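Side-chain contacts in proline iminopeptidase (Streptomyces halstedii, PDB 3WMR), which hydrolyses an amide bond in polyketide substrates, which it meets by way of a hydrophobic tunnel, and probably resembles enzymes that release N-terminal proline from peptides: residues T88-P91 with D96-T99; L102-L107 with G129-V134. One frame throughout, in Å; residues are numbered along the deposited sequence.

Overall arrangement
Contact 1 and contact 2 follow each other along the chain, with centres about 15 Å apart. Contact 1 lies in the loop that leads into helix 100-113; contact 2 is where that helix packs against helix 127-137, closer to the middle of the molecule. They also touch: CE3 of W98 is 3.8 Å from CZ of F103, and the carbonyl O of F97 is 3.5 Å from CD2 of L102. Contact 2 is the nearer to the chemistry, since the L131 side chain lies about 9 Å from that of S126, the predicted nucleophile. The bound 1-ethoxy-2-(2-ethoxyethoxy)ethane is about 4 Å from the E104 side chain, against about 10 Å from that of W98.

Contact 1 (T88-P91 with D96-T99); sequences THLP and DFWT
The indole of W98 meets L90 at its edge, where the carbonyl O of L90 lies near the ring plane, 3.8 Å from CZ2. One face of the same indole is covered by F97, whose CD1 stands 3.6 Å above the plane over its centre. The phenyl of F97 thus turns an edge to its neighbour, with CE2 of W98 in the phenyl plane. L90 reaches both rings. Its CD2 comes obliquely upon the outer end of the phenyl, 3.5 Å from CZ of F97, and the two side chains run nearly at right angles. CB of L90 lies 3.9 Å from CZ2 of W98, and CD1 of L90 is 4.0 Å from CH2 of W98. A leucine suits this place because its forked end can give one methyl to each ring. F97 holds its CG anti to the backbone N (chi1 180°), which carries the phenyl out from the loop toward that methyl. The long reach of aromatic side chains is needed, since CA of L90 and CA of F97 are 9.8 Å apart. Between the two segments, K93 serves both rings: its carbonyl O takes the indole NE1 of W98 in a hydrogen bond, while its side chain makes a cation-pi contact with F97. T99 follows as N-cap of helix 100-113, its OG1 bonded to L102 N. L90 and F97 both rest on Y32 of strand 32-39, whereas W98 packs against T225, V226, T229 and M230 of helix 225-230 and against F103 of helix 100-113, joining the loop to all three elements.

Contact 2 (L102-L107 with G129-V134); sequences LFEDEL and GMLGSV
E104 lays one face of its carboxylate over the CG1 methyl of V134, which sits almost directly above CD of E104 at 3.4 Å. OE1 of E104 is turned to R138, with which it forms a salt bridge, so the buried charge has a mate one turn beyond V134. R138 also makes a weak hydrogen bond to the carbonyl O of V134. With an alanine in place of E104, R138 would probably be left without its partner, and V134 would lose the flat surface covering its methyl. Beside this pair, L131 extends from its helix with CG anti to the backbone N (chi1 179°), and its forked end lies against the peptide that links F103 to E104. CD1 of L131 lies 3.8 Å from CG of E104, while CD2 of L131 is 4.1 Å from CB of F103. A leucine fits because its two methyls spread over this backbone, one of them reaching on to CG of E104. OG of S133 donates to the carbonyl O of G129 over 2.9 Å, which satisfies this buried hydroxyl within its own helix. The short segments' axes pass 10.3 Å apart at -73°. The pairing itself is one of the alpha/beta hydrolase fold, in which the helix after the probable nucleophile elbow at S126, here 127-137, packs beside another helix flanking the sheet, here 100-113.

Contact 1 (T88-P91 with D96-T99)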
loop_
_atom_site.group_PDB
_atom_site.type_symbol
_atom_site.label_atom_id
_atom_site.label_comp_id
_atom_site.label_asym_id
_atom_site.label_seq_id
_atom_site.Cartn_x
_atom_site.Cartn_y
_atom_site.Cartn_z
ATOM N N THR A 88 -12.780 -8.864 9.739
ATOM C CA THR A 88 -12.703 -9.449 11.077
ATOM C C THR A 88 -11.435 -8.965 11.798
ATOM O O THR A 88 -10.334 -9.039 11.250
ATOM C CB THR A 88 -12.709 -10.999 11.028
ATOM O OG1 THR A 88 -13.773 -11.456 10.183
ATOM C CG2 THR A 88 -12.887 -11.605 12.425
ATOM N N HIS A 89 -11.609 -8.451 13.015
ATOM C CA HIS A 89 -10.491 -8.107 13.893
ATOM C C HIS A 89 -10.120 -9.324 14.711
ATOM O O HIS A 89 -10.993 -10.036 15.188
ATOM C CB HIS A 89 -10.863 -6.949 14.808
ATOM C CG HIS A 89 -11.100 -5.674 14.073
ATOM N ND1 HIS A 89 -10.313 -4.558 14.246
ATOM C CD2 HIS A 89 -12.011 -5.349 13.127
ATOM C CE1 HIS A 89 -10.738 -3.595 13.449
ATOM N NE2 HIS A 89 -11.771 -4.049 12.762
ATOM N N LEU A 90 -8.822 -9.576 14.841
ATOM C CA LEU A 90 -8.322 -10.698 15.620
ATOM C C LEU A 90 -7.217 -10.206 16.560
ATOM O O LEU A 90 -6.052 -10.576 16.399
ATOM C CB LEU A 90 -7.789 -11.801 14.701
ATOM C CG LEU A 90 -8.741 -12.382 13.650
ATOM C CD1 LEU A 90 -9.001 -11.408 12.512
ATOM C CD2 LEU A 90 -8.178 -13.681 13.088
ATOM N N PRO A 91 -7.582 -9.377 17.558
ATOM C CA PRO A 91 -6.587 -8.805 18.476
ATOM C C PRO A 91 -5.693 -9.841 19.155
ATOM O O PRO A 91 -4.544 -9.540 19.450
ATOM C CB PRO A 91 -7.440 -8.083 19.526
ATOM C CG PRO A 91 -8.748 -7.833 18.871
ATOM C CD PRO A 91 -8.955 -8.972 17.913
ATOM N N ASP A 96 2.877 -15.455 14.386
ATOM C CA ASP A 96 2.896 -16.566 13.429
ATOM C C ASP A 96 1.582 -16.734 12.649
ATOM O O ASP A 96 1.528 -17.526 11.705
ATOM C CB ASP A 96 3.344 -17.891 14.090
ATOM C CG ASP A 96 2.484 -18.300 15.273
ATOM O OD1 ASP A 96 1.344 -17.813 15.411
ATOM O OD2 ASP A 96 2.956 -19.136 16.069
ATOM N N PHE A 97 0.543 -15.991 13.040
ATOM C CA PHE A 97 -0.724 -15.948 12.300
ATOM C C PHE A 97 -0.721 -14.905 11.178
ATOM O O PHE A 97 -1.378 -15.100 10.158
ATOM C CB PHE A 97 -1.891 -15.646 13.240
ATOM C CG PHE A 97 -3.228 -15.576 12.552
ATOM C CD1 PHE A 97 -3.777 -14.348 12.192
ATOM C CD2 PHE A 97 -3.941 -16.736 12.259
ATOM C CE1 PHE A 97 -5.005 -14.280 11.552
ATOM C CE2 PHE A 97 -5.171 -16.673 11.626
ATOM C CZ PHE A 97 -5.704 -15.441 11.274
ATOM N N TRP A 98 -0.005 -13.801 11.383
ATOM C CA TRP A 98 -0.014 -12.695 10.434
ATOM C C TRP A 98 1.106 -12.871 9.419
ATOM O O TRP A 98 2.232 -12.404 9.614
ATOM C CB TRP A 98 0.101 -11.357 11.170
ATOM C CG TRP A 98 -1.053 -11.116 12.098
ATOM C CD1 TRP A 98 -1.013 -11.069 13.467
ATOM C CD2 TRP A 98 -2.424 -10.921 11.734
ATOM N NE1 TRP A 98 -2.272 -10.844 13.971
ATOM C CE2 TRP A 98 -3.156 -10.746 12.930
ATOM C CE3 TRP A 98 -3.104 -10.863 10.514
ATOM C CZ2 TRP A 98 -4.535 -10.515 12.939
ATOM C CZ3 TRP A 98 -4.478 -10.637 10.527
ATOM C CH2 TRP A 98 -5.175 -10.467 11.728
ATOM N N THR A 99 0.779 -13.548 8.327
ATOM C CA THR A 99 1.753 -13.908 7.322
ATOM C C THR A 99 1.369 -13.323 5.976
ATOM O O THR A 99 0.218 -12.945 5.753
ATOM C CB THR A 99 1.792 -15.430 7.153
ATOM O OG1 THR A 99 0.480 -15.875 6.783
ATOM C CG2 THR A 99 2.211 -16.092 8.461
#

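Contact 2 (L102-L107 with G129-V134)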
loop_
_atom_site.group_PDB
_atom_site.type_symbol
_atom_site.label_atom_id
_atom_site.label_comp_id
_atom_site.label_asym_id
_atom_site.label_seq_id
_atom_site.Cartn_x
_atom_site.Cartn_y
_atom_site.Cartn_z
ATOM N N LEU A 102 -1.292 -15.566 4.331
ATOM C CA LEU A 102 -2.638 -15.224 4.762
ATOM C C LEU A 102 -3.280 -14.199 3.826
ATOM O O LEU A 102 -4.413 -14.385 3.361
ATOM C CB LEU A 102 -2.600 -14.653 6.174
ATOM C CG LEU A 102 -3.945 -14.275 6.797
ATOM C CD1 LEU A 102 -4.745 -15.538 7.073
ATOM C CD2 LEU A 102 -3.726 -13.466 8.067
ATOM N N PHE A 103 -2.554 -13.115 3.563
ATOM C CA PHE A 103 -3.099 -12.014 2.782
ATOM C C PHE A 103 -3.171 -12.331 1.305
ATOM O O PHE A 103 -4.048 -11.804 0.622
ATOM C CB PHE A 103 -2.317 -10.721 3.043
ATOM C CG PHE A 103 -2.504 -10.208 4.429
ATOM C CD1 PHE A 103 -3.711 -9.652 4.803
ATOM C CD2 PHE A 103 -1.513 -10.354 5.386
ATOM C CE1 PHE A 103 -3.921 -9.210 6.093
ATOM C CE2 PHE A 103 -1.716 -9.901 6.678
ATOM C CZ PHE A 103 -2.926 -9.335 7.033
ATOM N N GLU A 104 -2.261 -13.169 0.804
ATOM C CA GLU A 104 -2.373 -13.696 -0.569
ATOM C C GLU A 104 -3.647 -14.513 -0.736
ATOM O O GLU A 104 -4.334 -14.410 -1.745
ATOM C CB GLU A 104 -1.226 -14.643 -0.906
ATOM C CG GLU A 104 0.135 -14.011 -1.066
ATOM C CD GLU A 104 1.160 -15.073 -1.421
ATOM O OE1 GLU A 104 1.043 -15.652 -2.516
ATOM O OE2 GLU A 104 2.068 -15.335 -0.610
ATOM N N ASP A 105 -3.912 -15.363 0.257
ATOM C CA ASP A 105 -5.072 -16.242 0.248
ATOM C C ASP A 105 -6.347 -15.424 0.320
ATOM O O ASP A 105 -7.321 -15.765 -0.334
ATOM C CB ASP A 105 -5.033 -17.220 1.431
ATOM C CG ASP A 105 -4.001 -18.322 1.262
ATOM O OD1 ASP A 105 -3.585 -18.598 0.120
ATOM O OD2 ASP A 105 -3.607 -18.929 2.287
ATOM N N GLU A 106 -6.333 -14.352 1.112
ATOM C CA GLU A 106 -7.464 -13.432 1.202
ATOM C C GLU A 106 -7.742 -12.711 -0.123
ATOM O O GLU A 106 -8.893 -12.580 -0.533
ATOM C CB GLU A 106 -7.235 -12.385 2.309
ATOM C CG GLU A 106 -8.388 -11.407 2.447
ATOM C CD GLU A 106 -8.182 -10.336 3.498
ATOM O OE1 GLU A 106 -7.088 -9.717 3.569
ATOM O OE2 GLU A 106 -9.149 -10.086 4.246
ATOM N N LEU A 107 -6.701 -12.214 -0.778
ATOM C CA LEU A 107 -6.887 -11.545 -2.061
ATOM C C LEU A 107 -7.468 -12.523 -3.093
ATOM O O LEU A 107 -8.433 -12.190 -3.776
ATOM C CB LEU A 107 -5.577 -10.908 -2.552
ATOM C CG LEU A 107 -5.550 -10.379 -3.983
ATOM C CD1 LEU A 107 -6.605 -9.306 -4.211
ATOM C CD2 LEU A 107 -4.172 -9.845 -4.333
ATOM N N GLY A 129 1.699 -3.057 -2.731
ATOM C CA GLY A 129 2.469 -3.227 -3.949
ATOM C C GLY A 129 3.385 -4.441 -3.844
ATOM O O GLY A 129 3.692 -5.077 -4.854
ATOM N N MET A 130 3.834 -4.743 -2.631
ATOM C CA MET A 130 4.678 -5.925 -2.389
ATOM C C MET A 130 3.844 -7.202 -2.471
ATOM O O MET A 130 4.265 -8.207 -3.090
ATOM C CB MET A 130 5.408 -5.831 -1.035
ATOM C CG MET A 130 6.297 -4.602 -0.901
ATOM S SD MET A 130 7.183 -4.479 0.662
ATOM C CE MET A 130 8.627 -5.503 0.336
ATOM N N LEU A 131 2.695 -7.181 -1.801
ATOM C CA LEU A 131 1.674 -8.231 -1.913
ATOM C C LEU A 131 1.257 -8.431 -3.373
ATOM O O LEU A 131 1.249 -9.556 -3.884
ATOM C CB LEU A 131 0.453 -7.894 -1.025
ATOM C CG LEU A 131 -0.728 -8.884 -1.041
ATOM C CD1 LEU A 131 -0.294 -10.241 -0.511
ATOM C CD2 LEU A 131 -1.914 -8.364 -0.246
ATOM N N GLY A 132 0.921 -7.331 -4.058
ATOM C CA GLY A 132 0.584 -7.399 -5.485
ATOM C C GLY A 132 1.645 -8.084 -6.329
ATOM O O GLY A 132 1.313 -8.848 -7.240
ATOM N N SER A 133 2.921 -7.822 -6.032
ATOM C CA SER A 133 4.025 -8.416 -6.794
ATOM C C SER A 133 4.101 -9.923 -6.569
ATOM O O SER A 133 4.335 -10.694 -7.509
ATOM C CB SER A 133 5.360 -7.798 -6.387
ATOM O OG SER A 133 5.396 -6.430 -6.707
ATOM N N VAL A 134 3.911 -10.335 -5.318
ATOM C CA VAL A 134 3.918 -11.769 -4.973
ATOM C C VAL A 134 2.785 -12.481 -5.719
ATOM O O VAL A 134 2.974 -13.533 -6.345
ATOM C CB VAL A 134 3.779 -11.978 -3.444
ATOM C CG1 VAL A 134 3.648 -13.452 -3.098
ATOM C CG2 VAL A 134 4.972 -11.376 -2.716
#